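Local coordinates for protein Old Yellow Enzyme (Pichia, PDB 6AGZ) that probably reduces the carbon-carbon double bond of enones asymmetrically, using a flavin mononucleotide held in a TIM barrel, at residues F130-A135 and N151-M156. Residues are numbered along the deposited sequence; the frame is centred on the assembly and turned at random.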
loop_
_atom_site.group_PDB
_atom_site.type_symbol
_atom_site.label_atom_id
_atom_site.label_comp_id
_atom_site.label_asym_id
_atom_site.label_seq_id
_atom_site.Cartn_x
_atom_site.Cartn_y
_atom_site.Cartn_z
ATOM N N PHE A 130 -1.775 33.527 -7.107
ATOM C CA PHE A 130 -2.583 32.368 -6.737
ATOM C C PHE A 130 -1.914 31.140 -7.343
ATOM O O PHE A 130 -1.991 30.922 -8.556
ATOM C CB PHE A 130 -4.014 32.556 -7.238
ATOM C CG PHE A 130 -4.984 31.521 -6.753
ATOM C CD1 PHE A 130 -4.982 31.104 -5.431
ATOM C CD2 PHE A 130 -5.929 30.994 -7.617
ATOM C CE1 PHE A 130 -5.891 30.158 -4.991
ATOM C CE2 PHE A 130 -6.838 30.052 -7.183
ATOM C CZ PHE A 130 -6.822 29.636 -5.869
ATOM N N LEU A 131 -1.252 30.347 -6.505
ATOM C CA LEU A 131 -0.299 29.349 -6.968
ATOM C C LEU A 131 -0.797 27.930 -6.722
ATOM O O LEU A 131 -1.623 27.672 -5.843
ATOM C CB LEU A 131 1.058 29.550 -6.283
ATOM C CG LEU A 131 1.647 30.955 -6.440
ATOM C CD1 LEU A 131 2.988 31.067 -5.733
ATOM C CD2 LEU A 131 1.775 31.323 -7.911
ATOM N N ALA A 132 -0.258 27.008 -7.512
ATOM C CA ALA A 132 -0.614 25.596 -7.478
ATOM C C ALA A 132 0.435 24.827 -8.280
ATOM O O ALA A 132 1.193 25.433 -9.045
ATOM C CB ALA A 132 -2.020 25.359 -8.059
ATOM N N PRO A 133 0.512 23.500 -8.112
ATOM C CA PRO A 133 1.427 22.725 -8.968
ATOM C C PRO A 133 1.111 22.864 -10.447
ATOM O O PRO A 133 2.029 23.022 -11.262
ATOM C CB PRO A 133 1.237 21.282 -8.474
ATOM C CG PRO A 133 -0.068 21.287 -7.746
ATOM C CD PRO A 133 -0.155 22.643 -7.117
ATOM N N SER A 134 -0.166 22.818 -10.814
ATOM C CA SER A 134 -0.599 23.037 -12.184
ATOM C C SER A 134 -1.733 24.052 -12.191
ATOM O O SER A 134 -2.433 24.238 -11.192
ATOM C CB SER A 134 -1.047 21.730 -12.851
ATOM O OG SER A 134 0.016 20.793 -12.895
ATOM N N ALA A 135 -1.910 24.710 -13.337
ATOM C CA ALA A 135 -2.918 25.761 -13.484
ATOM C C ALA A 135 -4.301 25.124 -13.620
ATOM O O ALA A 135 -4.924 25.106 -14.685
ATOM C CB ALA A 135 -2.590 26.655 -14.671
ATOM N N ASN A 151 -7.146 37.382 -10.170
ATOM C CA ASN A 151 -5.987 36.649 -9.656
ATOM C C ASN A 151 -6.180 35.182 -10.032
ATOM O O ASN A 151 -6.659 34.379 -9.230
ATOM C CB ASN A 151 -5.854 36.850 -8.145
ATOM C CG ASN A 151 -4.448 36.603 -7.642
ATOM O OD1 ASN A 151 -3.492 36.578 -8.417
ATOM N ND2 ASN A 151 -4.313 36.424 -6.333
ATOM N N GLU A 152 -5.786 34.831 -11.253
ATOM C CA GLU A 152 -6.010 33.492 -11.776
ATOM C C GLU A 152 -4.866 32.564 -11.385
ATOM O O GLU A 152 -3.731 32.999 -11.174
ATOM C CB GLU A 152 -6.176 33.532 -13.297
ATOM C CG GLU A 152 -7.518 34.112 -13.742
ATOM C CD GLU A 152 -7.614 34.317 -15.241
ATOM O OE1 GLU A 152 -7.930 35.449 -15.665
ATOM O OE2 GLU A 152 -7.375 33.349 -15.994
ATOM N N VAL A 153 -5.184 31.272 -11.285
ATOM C CA VAL A 153 -4.229 30.302 -10.765
ATOM C C VAL A 153 -3.049 30.173 -11.719
ATOM O O VAL A 153 -3.193 30.286 -12.945
ATOM C CB VAL A 153 -4.915 28.945 -10.524
ATOM C CG1 VAL A 153 -5.266 28.264 -11.840
ATOM C CG2 VAL A 153 -4.044 28.044 -9.657
ATOM N N GLN A 154 -1.862 29.961 -11.156
ATOM C CA GLN A 154 -0.639 29.845 -11.933
ATOM C C GLN A 154 0.131 28.611 -11.489
ATOM O O GLN A 154 0.184 28.296 -10.296
ATOM C CB GLN A 154 0.246 31.089 -11.777
ATOM C CG GLN A 154 -0.490 32.408 -11.944
ATOM C CD GLN A 154 0.452 33.578 -12.143
ATOM O OE1 GLN A 154 1.484 33.455 -12.803
ATOM N NE2 GLN A 154 0.104 34.723 -11.566
ATOM N N ALA A 155 0.719 27.913 -12.457
ATOM C CA ALA A 155 1.625 26.820 -12.137
ATOM C C ALA A 155 2.922 27.387 -11.579
ATOM O O ALA A 155 3.524 28.287 -12.172
ATOM C CB ALA A 155 1.897 25.971 -13.377
ATOM N N MET A 156 3.345 26.866 -10.429
ATOM C CA MET A 156 4.519 27.403 -9.755
ATOM C C MET A 156 5.766 27.241 -10.614
ATOM O O MET A 156 5.992 26.192 -11.223
ATOM C CB MET A 156 4.724 26.709 -8.408
ATOM C CG MET A 156 3.626 26.974 -7.394
ATOM S SD MET A 156 4.014 26.271 -5.781
ATOM C CE MET A 156 5.467 27.216 -5.353
HETATM O O HOH W 1 -2.194 34.675 -9.801
#
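F130 and V153 pack against each other where two short parallel strands, 130-132 and 153-155, form a two-stranded sheet separate from the eight-stranded barrel. F130 points its CB toward the other strand, and with CG anti to the backbone N (chi1 -172°) the ring atom CD2 comes 3.7 Å from V153 CB, the two side chains meeting at a slant. A branched valine suits this place because its two methyls serve different neighbours: CG2 lies 3.7 Å from A132 CB, while CG1 reaches the backbone of A135. A132, small enough to let that methyl in, and F130 make this the tight side, backed by L123 of helix 120-125 and Q196 of helix 193-198. At the far end M156 lays CG 3.8 Å from L131 CB, and both side chains continue onto helix 158-179.

The backbone bonds run Q154 N to F130 O (2.8 Å) and M156 N to A132 O (2.9 Å), with a weak one from A132 N to Q154 O between them. The side nearer solvent is looser: E152 and Q154 are exposed there, and a water links them to buried F130 and N151. It accepts from F130 N and from Q154 NE2 (2.9 Å), and donates to N151 OD1 (2.7 Å) and E152 O. Asparagine fits here because its amide serves both roles: OD1 takes the water while ND2 bonds to L128 O and P120 O. A leucine in its place would probably leave the water short of an acceptor and those two carbonyls without their shared donor.

Strands 130-132 and 153-155 form a beta-alpha-beta unit with helix 140-148; one water's four bonds bridge their N-terminal end, while main-chain hydrogen bonds and apolar side chains join the rest.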